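Local coordinates for protein adenosine kinase, putative (PDB 3OTX) that probably phosphorylates adenosine to AMP at the expense of ATP, with magnesium as cofactor, in the purine salvage pathway of Trypanosoma brucei, at residues R9-C14 with R158-S163; R164-S169 with R185-V190; H179-C184 with L211-P216. The protein carries 1 engineered substitution. One frame throughout, in Å; residues are numbered along the deposited sequence. Where two conformers were deposited one is given.

Contact 1: R9-C14 with R158-S163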
ATOM      1  N   ARG A   9     -11.532   8.301 -11.485  1.00 17.42           N
ATOM      2  CA  ARG A   9     -10.913   6.975 -11.670  1.00 15.21           C
ATOM      3  C   ARG A   9      -9.505   6.905 -11.072  1.00 17.16           C
ATOM      4  O   ARG A   9      -8.686   7.831 -11.200  1.00 16.17           O
ATOM      5  CB  ARG A   9     -10.898   6.615 -13.164  1.00 17.34           C
ATOM      6  CG  ARG A   9     -12.296   6.376 -13.757  1.00 25.01           C
ATOM      7  CD  ARG A   9     -12.674   4.904 -13.647  1.00 40.86           C
ATOM      8  NE  ARG A   9     -11.747   4.029 -14.372  1.00 56.06           N
ATOM      9  CZ  ARG A   9     -11.944   2.730 -14.602  1.00 67.99           C
ATOM     10  NH1 ARG A   9     -13.041   2.118 -14.180  1.00 73.11           N
ATOM     11  NH2 ARG A   9     -11.035   2.035 -15.263  1.00 73.03           N
ATOM     12  N   VAL A  10      -9.255   5.780 -10.397  1.00 13.32           N
ATOM     13  CA  VAL A  10      -8.039   5.543  -9.661  1.00 11.37           C
ATOM     14  C   VAL A  10      -7.293   4.384 -10.299  1.00 14.53           C
ATOM     15  O   VAL A  10      -7.896   3.349 -10.646  1.00 14.73           O
ATOM     16  CB  VAL A  10      -8.361   5.235  -8.169  1.00 12.24           C
ATOM     17  CG1 VAL A  10      -7.103   4.807  -7.442  1.00 15.31           C
ATOM     18  CG2 VAL A  10      -8.947   6.486  -7.465  1.00 14.16           C
ATOM     19  N   TYR A  11      -5.992   4.574 -10.478  1.00 12.52           N
ATOM     20  CA  TYR A  11      -5.094   3.552 -10.982  1.00 10.31           C
ATOM     21  C   TYR A  11      -4.186   3.145  -9.853  1.00 12.51           C
ATOM     22  O   TYR A  11      -3.495   4.009  -9.286  1.00 12.19           O
ATOM     23  CB  TYR A  11      -4.248   4.159 -12.113  1.00 11.68           C
ATOM     24  CG  TYR A  11      -3.221   3.231 -12.732  1.00  9.61           C
ATOM     25  CD1 TYR A  11      -3.521   2.585 -13.950  1.00 13.20           C
ATOM     26  CD2 TYR A  11      -1.962   3.027 -12.139  1.00 10.99           C
ATOM     27  CE1 TYR A  11      -2.608   1.720 -14.540  1.00 13.15           C
ATOM     28  CE2 TYR A  11      -1.020   2.148 -12.734  1.00 12.00           C
ATOM     29  CZ  TYR A  11      -1.364   1.504 -13.926  1.00 12.59           C
ATOM     30  OH  TYR A  11      -0.433   0.672 -14.511  1.00 13.58           O
ATOM     31  N   VAL A  12      -4.164   1.852  -9.523  1.00 11.02           N
ATOM     32  CA  VAL A  12      -3.293   1.356  -8.461  1.00  9.99           C
ATOM     33  C   VAL A  12      -2.359   0.304  -9.033  1.00 10.83           C
ATOM     34  O   VAL A  12      -2.799  -0.554  -9.801  1.00 13.01           O
ATOM     35  CB  VAL A  12      -4.138   0.658  -7.359  1.00 10.89           C
ATOM     36  CG1 VAL A  12      -3.243  -0.048  -6.291  1.00 11.73           C
ATOM     37  CG2 VAL A  12      -5.108   1.645  -6.707  1.00 12.57           C
ATOM     38  N   GLN A  13      -1.086   0.344  -8.639  1.00 10.93           N
ATOM     39  CA  GLN A  13      -0.124  -0.676  -9.082  1.00  9.30           C
ATOM     40  C   GLN A  13       0.670  -1.155  -7.885  1.00 10.52           C
ATOM     41  O   GLN A  13       1.150  -0.353  -7.050  1.00 11.73           O
ATOM     42  CB  GLN A  13       0.787  -0.109 -10.192  1.00 10.87           C
ATOM     43  CG  GLN A  13       1.823  -1.123 -10.738  1.00 11.02           C
ATOM     44  CD  GLN A  13       2.342  -0.782 -12.125  1.00 14.62           C
ATOM     45  OE1 GLN A  13       3.500  -1.115 -12.479  1.00 18.01           O
ATOM     46  NE2 GLN A  13       1.510  -0.160 -12.928  1.00 10.94           N
ATOM     47  N   CYS A  14       0.813  -2.483  -7.802  1.00 11.46           N
ATOM     48  CA  CYS A  14       1.564  -3.086  -6.702  1.00 11.42           C
ATOM     49  C   CYS A  14       1.838  -4.551  -7.097  1.00 10.65           C
ATOM     50  O   CYS A  14       1.778  -4.930  -8.293  1.00 12.00           O
ATOM     51  CB  CYS A  14       0.732  -2.968  -5.409  1.00 11.76           C
ATOM     52  SG  CYS A  14       1.591  -3.384  -3.873  1.00 12.44           S
ATOM     53  N   ARG A 158      -4.873   2.303 -21.680  1.00 17.50           N
ATOM     54  CA  ARG A 158      -6.268   2.733 -21.584  1.00 20.18           C
ATOM     55  C   ARG A 158      -6.610   3.064 -20.148  1.00 18.43           C
ATOM     56  O   ARG A 158      -7.189   4.117 -19.868  1.00 19.92           O
ATOM     57  CB  ARG A 158      -7.188   1.623 -22.111  1.00 24.51           C
ATOM     58  CG  ARG A 158      -8.680   1.845 -21.851  1.00 39.89           C
ATOM     59  CD  ARG A 158      -9.457   0.567 -22.164  1.00 56.60           C
ATOM     60  NE  ARG A 158     -10.894   0.696 -21.928  1.00 67.27           N
ATOM     61  CZ  ARG A 158     -11.789  -0.260 -22.180  1.00 70.67           C
ATOM     62  NH1 ARG A 158     -11.406  -1.428 -22.681  1.00 71.01           N
ATOM     63  NH2 ARG A 158     -13.076  -0.047 -21.931  1.00 69.55           N
ATOM     64  N   ALA A 159      -6.227   2.197 -19.224  1.00 19.07           N
ATOM     65  CA  ALA A 159      -6.493   2.472 -17.804  1.00 16.99           C
ATOM     66  C   ALA A 159      -5.796   3.719 -17.295  1.00 15.92           C
ATOM     67  O   ALA A 159      -6.391   4.520 -16.548  1.00 18.58           O
ATOM     68  CB  ALA A 159      -6.119   1.256 -16.943  1.00 15.14           C
ATOM     69  N   MET A 160      -4.542   3.909 -17.700  1.00 17.06           N
ATOM     70  CA  MET A 160      -3.839   5.116 -17.308  1.00 16.07           C
ATOM     71  C   MET A 160      -4.504   6.357 -17.936  1.00 15.28           C
ATOM     72  O   MET A 160      -4.694   7.359 -17.249  1.00 14.98           O
ATOM     73  CB  MET A 160      -2.376   5.051 -17.715  1.00 14.76           C
ATOM     74  CG  MET A 160      -1.550   4.073 -16.885  1.00 17.34           C
ATOM     75  SD  MET A 160       0.219   4.476 -17.098  1.00 20.43           S
ATOM     76  CE  MET A 160       0.936   3.275 -15.963  1.00 19.02           C
ATOM     77  N   ASP A 161      -4.871   6.273 -19.211  1.00 17.42           N
ATOM     78  CA  ASP A 161      -5.484   7.435 -19.875  1.00 15.11           C
ATOM     79  C   ASP A 161      -6.793   7.867 -19.241  1.00 18.01           C
ATOM     80  O   ASP A 161      -7.108   9.041 -19.253  1.00 21.82           O
ATOM     81  CB  ASP A 161      -5.699   7.220 -21.374  1.00 16.36           C
ATOM     82  CG  ASP A 161      -4.391   7.231 -22.157  1.00 19.48           C
ATOM     83  OD1 ASP A 161      -3.401   7.836 -21.666  1.00 24.54           O
ATOM     84  OD2 ASP A 161      -4.345   6.641 -23.242  1.00 21.72           O
ATOM     85  N   GLU A 162      -7.538   6.908 -18.675  1.00 18.94           N
ATOM     86  CA  GLU A 162      -8.848   7.242 -18.094  1.00 21.20           C
ATOM     87  C   GLU A 162      -8.792   7.616 -16.593  1.00 17.36           C
ATOM     88  O   GLU A 162      -9.770   8.131 -16.030  1.00 20.59           O
ATOM     89  CB  GLU A 162      -9.856   6.114 -18.362  1.00 25.64           C
ATOM     90  CG  GLU A 162      -9.569   4.872 -17.567  1.00 37.40           C
ATOM     91  CD  GLU A 162     -10.295   3.630 -18.065  1.00 47.17           C
ATOM     92  OE1 GLU A 162     -11.066   3.697 -19.051  1.00 45.15           O
ATOM     93  OE2 GLU A 162     -10.064   2.567 -17.458  1.00 41.26           O
ATOM     94  N   SER A 163      -7.649   7.356 -15.953  1.00 14.82           N
ATOM     95  CA  SER A 163      -7.482   7.600 -14.504  1.00 12.49           C
ATOM     96  C   SER A 163      -6.992   9.009 -14.232  1.00 13.97           C
ATOM     97  O   SER A 163      -6.328   9.641 -15.091  1.00 17.24           O
ATOM     98  CB  SER A 163      -6.489   6.580 -13.901  1.00 14.84           C
ATOM     99  OG  SER A 163      -6.990   5.262 -14.080  1.00 17.37           O
TER
HETATM  100  O   HOH W   1      -9.082   3.337 -13.243  1.00 15.79           O

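Contact 2: R164-S169 with R185-V190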
ATOM      1  N   ARG A 164      -7.305   9.512 -13.040  1.00 14.73           N
ATOM      2  CA  ARG A 164      -6.829  10.851 -12.641  1.00 14.74           C
ATOM      3  C   ARG A 164      -6.047  10.828 -11.334  1.00 14.55           C
ATOM      4  O   ARG A 164      -5.390  11.803 -10.995  1.00 18.74           O
ATOM      5  CB  ARG A 164      -7.972  11.873 -12.568  1.00 17.68           C
ATOM      6  CG  ARG A 164      -8.636  12.123 -13.893  1.00 20.17           C
ATOM      7  CD  ARG A 164      -7.655  12.778 -14.877  1.00 18.30           C
ATOM      8  NE  ARG A 164      -8.288  13.074 -16.157  1.00 21.14           N
ATOM      9  CZ  ARG A 164      -8.301  12.241 -17.206  1.00 22.73           C
ATOM     10  NH1 ARG A 164      -7.696  11.040 -17.142  1.00 21.44           N
ATOM     11  NH2 ARG A 164      -8.921  12.634 -18.319  1.00 27.74           N
ATOM     12  N   ILE A 165      -6.125   9.711 -10.618  1.00 14.33           N
ATOM     13  CA  ILE A 165      -5.347   9.517  -9.389  1.00 12.62           C
ATOM     14  C   ILE A 165      -4.547   8.213  -9.563  1.00 12.39           C
ATOM     15  O   ILE A 165      -5.121   7.194  -9.931  1.00 13.98           O
ATOM     16  CB  ILE A 165      -6.271   9.413  -8.143  1.00 12.30           C
ATOM     17  CG1 ILE A 165      -7.029  10.709  -7.888  1.00 16.27           C
ATOM     18  CG2 ILE A 165      -5.450   9.010  -6.905  1.00 13.38           C
ATOM     19  CD1 ILE A 165      -8.291  10.543  -7.023  1.00 18.98           C
ATOM     20  N   PHE A 166      -3.238   8.291  -9.348  1.00 12.03           N
ATOM     21  CA  PHE A 166      -2.320   7.177  -9.541  1.00 10.86           C
ATOM     22  C   PHE A 166      -1.682   6.905  -8.202  1.00 12.42           C
ATOM     23  O   PHE A 166      -1.082   7.802  -7.603  1.00 14.06           O
ATOM     24  CB  PHE A 166      -1.272   7.563 -10.596  1.00 12.23           C
ATOM     25  CG  PHE A 166      -1.874   7.836 -11.958  1.00 11.24           C
ATOM     26  CD1 PHE A 166      -2.479   9.069 -12.236  1.00 12.53           C
ATOM     27  CD2 PHE A 166      -1.856   6.842 -12.947  1.00 12.74           C
ATOM     28  CE1 PHE A 166      -3.029   9.316 -13.483  1.00 16.54           C
ATOM     29  CE2 PHE A 166      -2.435   7.095 -14.204  1.00 14.62           C
ATOM     30  CZ  PHE A 166      -3.007   8.326 -14.460  1.00 14.64           C
ATOM     31  N   TYR A 167      -1.831   5.660  -7.736  1.00 10.83           N
ATOM     32  CA  TYR A 167      -1.262   5.271  -6.466  1.00 11.62           C
ATOM     33  C   TYR A 167      -0.372   4.060  -6.669  1.00 11.95           C
ATOM     34  O   TYR A 167      -0.837   3.001  -7.158  1.00 11.64           O
ATOM     35  CB  TYR A 167      -2.365   4.942  -5.450  1.00 12.41           C
ATOM     36  CG  TYR A 167      -1.812   4.273  -4.216  1.00 14.09           C
ATOM     37  CD1 TYR A 167      -1.063   4.996  -3.290  1.00 19.71           C
ATOM     38  CD2 TYR A 167      -2.000   2.919  -4.012  1.00 15.11           C
ATOM     39  CE1 TYR A 167      -0.536   4.371  -2.164  1.00 24.71           C
ATOM     40  CE2 TYR A 167      -1.480   2.293  -2.888  1.00 16.67           C
ATOM     41  CZ  TYR A 167      -0.751   3.028  -1.992  1.00 23.58           C
ATOM     42  OH  TYR A 167      -0.240   2.395  -0.882  1.00 26.81           O
ATOM     43  N   PHE A 168       0.885   4.206  -6.266  1.00 13.26           N
ATOM     44  CA  PHE A 168       1.821   3.095  -6.244  1.00 11.37           C
ATOM     45  C   PHE A 168       2.286   2.853  -4.841  1.00 12.61           C
ATOM     46  O   PHE A 168       2.554   3.802  -4.116  1.00 12.87           O
ATOM     47  CB  PHE A 168       3.053   3.411  -7.089  1.00 12.73           C
ATOM     48  CG  PHE A 168       2.861   3.168  -8.550  1.00 12.57           C
ATOM     49  CD1 PHE A 168       1.857   3.836  -9.283  1.00 13.65           C
ATOM     50  CD2 PHE A 168       3.724   2.321  -9.222  1.00 12.34           C
ATOM     51  CE1 PHE A 168       1.687   3.598 -10.662  1.00 13.19           C
ATOM     52  CE2 PHE A 168       3.583   2.102 -10.600  1.00 12.82           C
ATOM     53  CZ  PHE A 168       2.548   2.751 -11.314  1.00 13.48           C
ATOM     54  N   SER A 169       2.371   1.581  -4.443  1.00 12.12           N
ATOM     55  CA  SER A 169       3.028   1.277  -3.180  0.67 11.20           C
ATOM     56  C   SER A 169       4.531   1.491  -3.333  1.00 13.69           C
ATOM     57  O   SER A 169       5.093   1.317  -4.424  1.00 12.32           O
ATOM     58  CB  SER A 169       2.760  -0.167  -2.786  0.67 13.47           C
ATOM     59  OG  SER A 169       3.484  -1.039  -3.632  0.67 10.68           O
ATOM     60  N   ARG A 185       4.839  10.132 -15.293  1.00 15.43           N
ATOM     61  CA  ARG A 185       4.685  10.960 -16.475  1.00 17.52           C
ATOM     62  C   ARG A 185       3.224  11.006 -16.936  1.00 17.37           C
ATOM     63  O   ARG A 185       2.753  12.065 -17.365  1.00 18.32           O
ATOM     64  CB  ARG A 185       5.617  10.469 -17.576  1.00 18.55           C
ATOM     65  CG  ARG A 185       7.100  10.718 -17.233  1.00 22.34           C
ATOM     66  CD  ARG A 185       8.041  10.360 -18.417  1.00 27.64           C
ATOM     67  NE  ARG A 185       7.790   9.030 -18.976  1.00 33.04           N
ATOM     68  CZ  ARG A 185       8.383   7.901 -18.574  1.00 33.78           C
ATOM     69  NH1 ARG A 185       9.318   7.917 -17.618  1.00 32.34           N
ATOM     70  NH2 ARG A 185       8.046   6.742 -19.139  1.00 30.99           N
ATOM     71  N   LYS A 186       2.508   9.879 -16.866  1.00 15.09           N
ATOM     72  CA  LYS A 186       1.098   9.896 -17.258  1.00 17.78           C
ATOM     73  C   LYS A 186       0.262  10.817 -16.369  1.00 17.59           C
ATOM     74  O   LYS A 186      -0.620  11.539 -16.858  1.00 18.57           O
ATOM     75  CB  LYS A 186       0.543   8.472 -17.221  1.00 15.57           C
ATOM     76  CG  LYS A 186      -0.903   8.378 -17.634  1.00 20.32           C
ATOM     77  CD  LYS A 186      -1.117   8.736 -19.124  1.00 21.97           C
ATOM     78  CE  LYS A 186      -0.412   7.756 -20.089  1.00 24.81           C
ATOM     79  NZ  LYS A 186      -0.702   8.033 -21.541  1.00 22.97           N
ATOM     80  N   ALA A 187       0.525  10.791 -15.059  1.00 15.26           N
ATOM     81  CA  ALA A 187      -0.207  11.668 -14.137  1.00 16.34           C
ATOM     82  C   ALA A 187      -0.048  13.134 -14.555  1.00 18.32           C
ATOM     83  O   ALA A 187      -1.009  13.914 -14.504  1.00 18.73           O
ATOM     84  CB  ALA A 187       0.288  11.483 -12.729  1.00 15.28           C
ATOM     85  N   ARG A 188       1.149  13.526 -15.019  1.00 18.52           N
ATOM     86  CA  ARG A 188       1.332  14.902 -15.512  1.00 18.19           C
ATOM     87  C   ARG A 188       0.534  15.155 -16.793  1.00 18.31           C
ATOM     88  O   ARG A 188      -0.136  16.179 -16.912  1.00 21.83           O
ATOM     89  CB  ARG A 188       2.816  15.222 -15.728  1.00 17.95           C
ATOM     90  CG  ARG A 188       3.635  15.133 -14.431  1.00 18.54           C
ATOM     91  CD  ARG A 188       3.394  16.362 -13.562  1.00 20.87           C
ATOM     92  NE  ARG A 188       4.168  16.296 -12.327  1.00 20.85           N
ATOM     93  CZ  ARG A 188       5.472  16.565 -12.221  1.00 20.15           C
ATOM     94  NH1 ARG A 188       6.187  16.945 -13.284  1.00 23.01           N
ATOM     95  NH2 ARG A 188       6.064  16.437 -11.050  1.00 22.37           N
ATOM     96  N   GLU A 189       0.595  14.196 -17.719  1.00 17.40           N
ATOM     97  CA  GLU A 189      -0.124  14.276 -18.982  1.00 17.49           C
ATOM     98  C   GLU A 189      -1.614  14.544 -18.801  1.00 17.76           C
ATOM     99  O   GLU A 189      -2.188  15.341 -19.527  1.00 20.66           O
ATOM    100  CB  GLU A 189       0.088  13.000 -19.827  1.00 17.75           C
ATOM    101  CG  GLU A 189      -0.660  13.020 -21.207  1.00 19.49           C
ATOM    102  CD  GLU A 189      -0.564  11.673 -21.952  1.00 17.86           C
ATOM    103  OE1 GLU A 189       0.136  10.749 -21.493  1.00 22.13           O
ATOM    104  OE2 GLU A 189      -1.139  11.562 -23.045  1.00 20.38           O
ATOM    105  N   VAL A 190      -2.225  13.840 -17.847  1.00 17.95           N
ATOM    106  CA  VAL A 190      -3.664  13.984 -17.631  1.00 19.35           C
ATOM    107  C   VAL A 190      -4.045  15.012 -16.552  1.00 20.95           C
ATOM    108  O   VAL A 190      -5.214  15.108 -16.184  1.00 23.36           O
ATOM    109  CB  VAL A 190      -4.310  12.603 -17.316  1.00 20.34           C
ATOM    110  CG1 VAL A 190      -3.992  11.605 -18.420  1.00 20.54           C
ATOM    111  CG2 VAL A 190      -3.808  12.066 -15.988  1.00 16.64           C
TER

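Contact 3: H179-C184 with L211-P216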
ATOM      1  N   HIS A 179       8.650   1.309 -14.478  1.00 12.71           N
ATOM      2  CA  HIS A 179       7.189   1.144 -14.539  1.00 12.70           C
ATOM      3  C   HIS A 179       6.513   2.265 -13.765  1.00 13.71           C
ATOM      4  O   HIS A 179       5.493   2.815 -14.187  1.00 13.74           O
ATOM      5  CB  HIS A 179       6.757  -0.180 -13.903  1.00 13.11           C
ATOM      6  CG  HIS A 179       7.316  -1.394 -14.576  1.00 15.21           C
ATOM      7  ND1 HIS A 179       7.968  -1.347 -15.789  1.00 15.99           N
ATOM      8  CD2 HIS A 179       7.308  -2.698 -14.197  1.00 15.40           C
ATOM      9  CE1 HIS A 179       8.344  -2.571 -16.125  1.00 18.53           C
ATOM     10  NE2 HIS A 179       7.967  -3.408 -15.169  1.00 16.15           N
ATOM     11  N   VAL A 180       7.087   2.617 -12.624  1.00 11.42           N
ATOM     12  CA  VAL A 180       6.579   3.686 -11.788  1.00 11.76           C
ATOM     13  C   VAL A 180       6.698   4.997 -12.530  1.00 13.75           C
ATOM     14  O   VAL A 180       5.731   5.776 -12.538  1.00 13.85           O
ATOM     15  CB  VAL A 180       7.351   3.778 -10.457  1.00 11.41           C
ATOM     16  CG1 VAL A 180       6.616   4.711  -9.501  1.00 14.63           C
ATOM     17  CG2 VAL A 180       7.441   2.376  -9.798  1.00 11.92           C
ATOM     18  N   LEU A 181       7.862   5.246 -13.149  1.00 14.12           N
ATOM     19  CA  LEU A 181       8.067   6.518 -13.872  1.00 13.73           C
ATOM     20  C   LEU A 181       7.078   6.705 -15.028  1.00 14.34           C
ATOM     21  O   LEU A 181       6.626   7.833 -15.291  1.00 16.18           O
ATOM     22  CB  LEU A 181       9.520   6.646 -14.345  1.00 15.26           C
ATOM     23  CG  LEU A 181      10.509   6.782 -13.198  1.00 14.77           C
ATOM     24  CD1 LEU A 181      11.933   6.635 -13.742  1.00 18.02           C
ATOM     25  CD2 LEU A 181      10.395   8.157 -12.433  1.00 16.74           C
ATOM     26  N   GLN A 182       6.662   5.600 -15.647  1.00 15.79           N
ATOM     27  CA  GLN A 182       5.646   5.691 -16.709  1.00 13.87           C
ATOM     28  C   GLN A 182       4.366   6.303 -16.143  1.00 14.60           C
ATOM     29  O   GLN A 182       3.788   7.208 -16.733  1.00 15.72           O
ATOM     30  CB  GLN A 182       5.349   4.336 -17.339  1.00 15.59           C
ATOM     31  CG  GLN A 182       4.218   4.389 -18.376  1.00 23.14           C
ATOM     32  CD  GLN A 182       3.905   3.033 -18.959  1.00 24.31           C
ATOM     33  OE1 GLN A 182       4.807   2.217 -19.164  1.00 26.69           O
ATOM     34  NE2 GLN A 182       2.626   2.775 -19.230  1.00 22.26           N
ATOM     35  N   ALA A 183       3.922   5.818 -14.991  1.00 13.47           N
ATOM     36  CA  ALA A 183       2.740   6.417 -14.361  1.00 13.24           C
ATOM     37  C   ALA A 183       2.983   7.842 -13.868  1.00 14.17           C
ATOM     38  O   ALA A 183       2.077   8.684 -13.923  1.00 15.06           O
ATOM     39  CB  ALA A 183       2.258   5.544 -13.197  1.00 14.70           C
ATOM     40  N   CYS A 184       4.187   8.134 -13.371  1.00 14.33           N
ATOM     41  CA  CYS A 184       4.494   9.504 -12.972  1.00 14.36           C
ATOM     42  C   CYS A 184       4.321  10.491 -14.121  1.00 16.16           C
ATOM     43  O   CYS A 184       3.743  11.569 -13.932  1.00 17.13           O
ATOM     44  CB  CYS A 184       5.945   9.583 -12.508  1.00 14.80           C
ATOM     45  SG  CYS A 184       6.265   8.822 -10.931  1.00 15.33           S
ATOM     46  N   LEU A 211      13.537   5.290  -5.024  1.00 16.30           N
ATOM     47  CA  LEU A 211      12.653   6.241  -4.374  1.00 13.90           C
ATOM     48  C   LEU A 211      13.000   7.672  -4.790  1.00 16.03           C
ATOM     49  O   LEU A 211      12.105   8.473  -5.095  1.00 17.58           O
ATOM     50  CB  LEU A 211      12.743   6.080  -2.839  1.00 16.98           C
ATOM     51  CG  LEU A 211      11.869   7.013  -2.001  1.00 16.86           C
ATOM     52  CD1 LEU A 211      10.388   6.873  -2.327  1.00 20.22           C
ATOM     53  CD2 LEU A 211      12.108   6.754  -0.474  1.00 18.24           C
ATOM     54  N   GLY A 212      14.286   7.984  -4.838  1.00 16.68           N
ATOM     55  CA  GLY A 212      14.719   9.327  -5.243  1.00 18.48           C
ATOM     56  C   GLY A 212      14.308   9.707  -6.660  1.00 17.12           C
ATOM     57  O   GLY A 212      14.051  10.881  -6.933  1.00 20.29           O
ATOM     58  N   GLU A 213      14.275   8.731  -7.560  1.00 16.44           N
ATOM     59  CA  GLU A 213      13.855   8.983  -8.941  1.00 19.98           C
ATOM     60  C   GLU A 213      12.384   9.395  -9.007  1.00 19.19           C
ATOM     61  O   GLU A 213      11.991  10.219  -9.844  1.00 19.04           O
ATOM     62  CB  GLU A 213      14.068   7.756  -9.823  1.00 22.79           C
ATOM     63  CG  GLU A 213      15.474   7.580 -10.316  1.00 32.02           C
ATOM     64  CD  GLU A 213      15.531   6.722 -11.555  1.00 32.92           C
ATOM     65  OE1 GLU A 213      15.091   7.195 -12.625  1.00 31.75           O
ATOM     66  OE2 GLU A 213      16.037   5.591 -11.460  1.00 32.07           O
ATOM     67  N   VAL A 214      11.586   8.809  -8.112  1.00 15.53           N
ATOM     68  CA  VAL A 214      10.131   8.978  -8.156  1.00 14.36           C
ATOM     69  C   VAL A 214       9.627  10.177  -7.343  1.00 15.83           C
ATOM     70  O   VAL A 214       8.623  10.795  -7.710  1.00 16.02           O
ATOM     71  CB  VAL A 214       9.437   7.632  -7.743  1.00 14.63           C
ATOM     72  CG1 VAL A 214       7.948   7.772  -7.446  1.00 21.69           C
ATOM     73  CG2 VAL A 214       9.685   6.555  -8.835  1.00 15.01           C
ATOM     74  N   LEU A 215      10.320  10.545  -6.272  1.00 15.21           N
ATOM     75  CA  LEU A 215       9.802  11.594  -5.377  1.00 16.88           C
ATOM     76  C   LEU A 215       9.483  12.956  -6.038  1.00 15.64           C
ATOM     77  O   LEU A 215       8.465  13.549  -5.732  1.00 15.84           O
ATOM     78  CB  LEU A 215      10.734  11.814  -4.189  1.00 16.66           C
ATOM     79  CG  LEU A 215      10.691  10.671  -3.177  1.00 21.14           C
ATOM     80  CD1 LEU A 215      11.916  10.874  -2.264  1.00 23.66           C
ATOM     81  CD2 LEU A 215       9.388  10.695  -2.413  1.00 22.89           C
ATOM     82  N   PRO A 216      10.350  13.439  -6.946  1.00 17.17           N
ATOM     83  CA  PRO A 216      10.033  14.741  -7.577  1.00 17.76           C
ATOM     84  C   PRO A 216       8.669  14.747  -8.286  1.00 16.77           C
ATOM     85  O   PRO A 216       8.033  15.792  -8.396  1.00 18.57           O
ATOM     86  CB  PRO A 216      11.135  14.910  -8.612  1.00 20.12           C
ATOM     87  CG  PRO A 216      12.235  14.005  -8.175  1.00 24.29           C
ATOM     88  CD  PRO A 216      11.589  12.851  -7.474  1.00 18.94           C
TER

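Contact 1: R9-C14 with R158-S163
Y11 and M160 join a helix to the central sheet of the ribokinase-like (PfkB family) fold: strand 10-13 is an inner strand of that sheet, between strands 86-89 and 165-169, and the last turns of helix 154-162 pack on it. The pairing is a Met-aromatic contact. The sulfur M160 SD lies 5.0 Å from the centre of the Y11 ring, only 25° off the ring normal, so it stands above the face at some distance. The carbons on both sides of the sulfur come closer, M160 CG at 3.5 Å from Y11 CE1 and M160 CE at 3.3 Å from Y11 OH, so that the thioether chain passes slantwise across the phenol, CG at the ring carbon and CE at the hydroxyl. Because Y11 CG is anti to its main-chain nitrogen (chi1 178°), the ring leans out of the strand into the helix, where A159 CB meets its edge, 4.2 Å from Y11 CD1.

Where the helix ends, S163 turns its hydroxyl back: OG donates to A159 O at 2.6 Å. A water molecule ties this turn to the strand, donating to V10 O (2.9 Å) and to S163 OG (3.0 Å). The S163 hydroxyl therefore works as both donor and acceptor, which fixes its rotation. Further out, R9 carries the polar part of the contact and also makes a weak hydrogen bond to G83 O. Its aliphatic CB rests on the last turn of the helix while the bent chain brings the guanidinium round to E162. The salt bridge is a single short approach, R9 NH2 to E162 OE2 at 2.5 Å, with the guanidinium and carboxylate planes 82° apart.

Contact 2: R164-S169 with R185-V190
The F166 ring, on the first strand of a beta-alpha-beta unit (strand 165-169, helix 177-189, strand 193-197), carries the backbone of the helix over one face, where A187 N sits 4.2 Å above the ring plane and towards its rim. V190 meets the same ring at the edge, its CG2 near the ring plane and 3.8 Å from F166 CE1, and K186 CG reaches F166 CZ obliquely. The second flat group, the R164 guanidinium, has V190 CB over one face, 3.7 Å from R164 NH1. V190 is thus shared, its CG2 branch going to the phenylalanine and its CB to the arginine.

F194, on the last strand of the unit, also touches F166 and A187. K186 lends only the start of its chain to the ring: bends at chi2 (66°) and chi3 carry the ammonium NZ off to E189 OE1, at 2.8 Å, and to D161 of contact 1. Two carboxylates should stabilise its positive charge. R164 is likewise tied to D161, through a hydrogen bond from NH1 to the main-chain O. Against the ring itself, A187 CB lies 3.7 Å from F166 CD1.

Contact 3: H179-C184 with L211-P216
V180, C184 and V214 make the tight, apolar and buried part of this contact between helix 177-189 and helix 208-214, whereas the side at E213 faces solvent and has fewer contacts. On the buried side the two valines cross at about a right angle, V180 CG1 lying 3.6 Å from V214 CG2 and 3.9 Å from V214 CG1. V214 spreads its two methyls over three residues of the facing helix. CG1, anti to the main-chain nitrogen (chi1 167°), also meets C184 SG at 4.0 Å, and CG2 touches L181 CD2 at the same separation. One branched side chain is therefore lodged against residues one helical turn apart, V180 and C184, as well as the leucine between them. F194 touches both V180 and C184 from the strand beneath, while Y217 touches L181 and C184.

Towards solvent the character changes. L181 sends its two methyls to different parts of E213: CD1 lies 3.4 Å from the carboxylate oxygen OE1, and CD2 is 3.7 Å from the main-chain O. These are van der Waals encounters of methyl groups with oxygen, not polar bonds, and E213 is exposed to solvent. The two sides together bury 208 Å², a modest area even though most of the touching residues are buried.

V214 O accepts a hydrogen bond from T218 OG1. V180 touches F194 and L215 touches I196, so both segments lie against strand 193-197, the side-by-side helix layer of the ribokinase-like alpha/beta fold.

The three contacts follow one surface of the central sheet. Contacts 1 and 2 have centres about 7 Å apart and use neighbouring strands of the sheet, 10-13 and 165-169 respectively; their helices are joined by the salt bridge between D161 OD1 and K186 NZ, at 2.7 Å. Contacts 2 and 3, about 10 Å apart between centres, both use helix 177-189, with F168 CE1 packing 3.2 Å from A183 CB. M160 CE of contact 1 lies 3.8 Å from that same A183 CB. The ligand is approached at C14, which touches it. The side chain of V180 in contact 3 is about 12 Å from the bound bis(adenosine)-5'-pentaphosphate. Contact 2 lies away from the known sites.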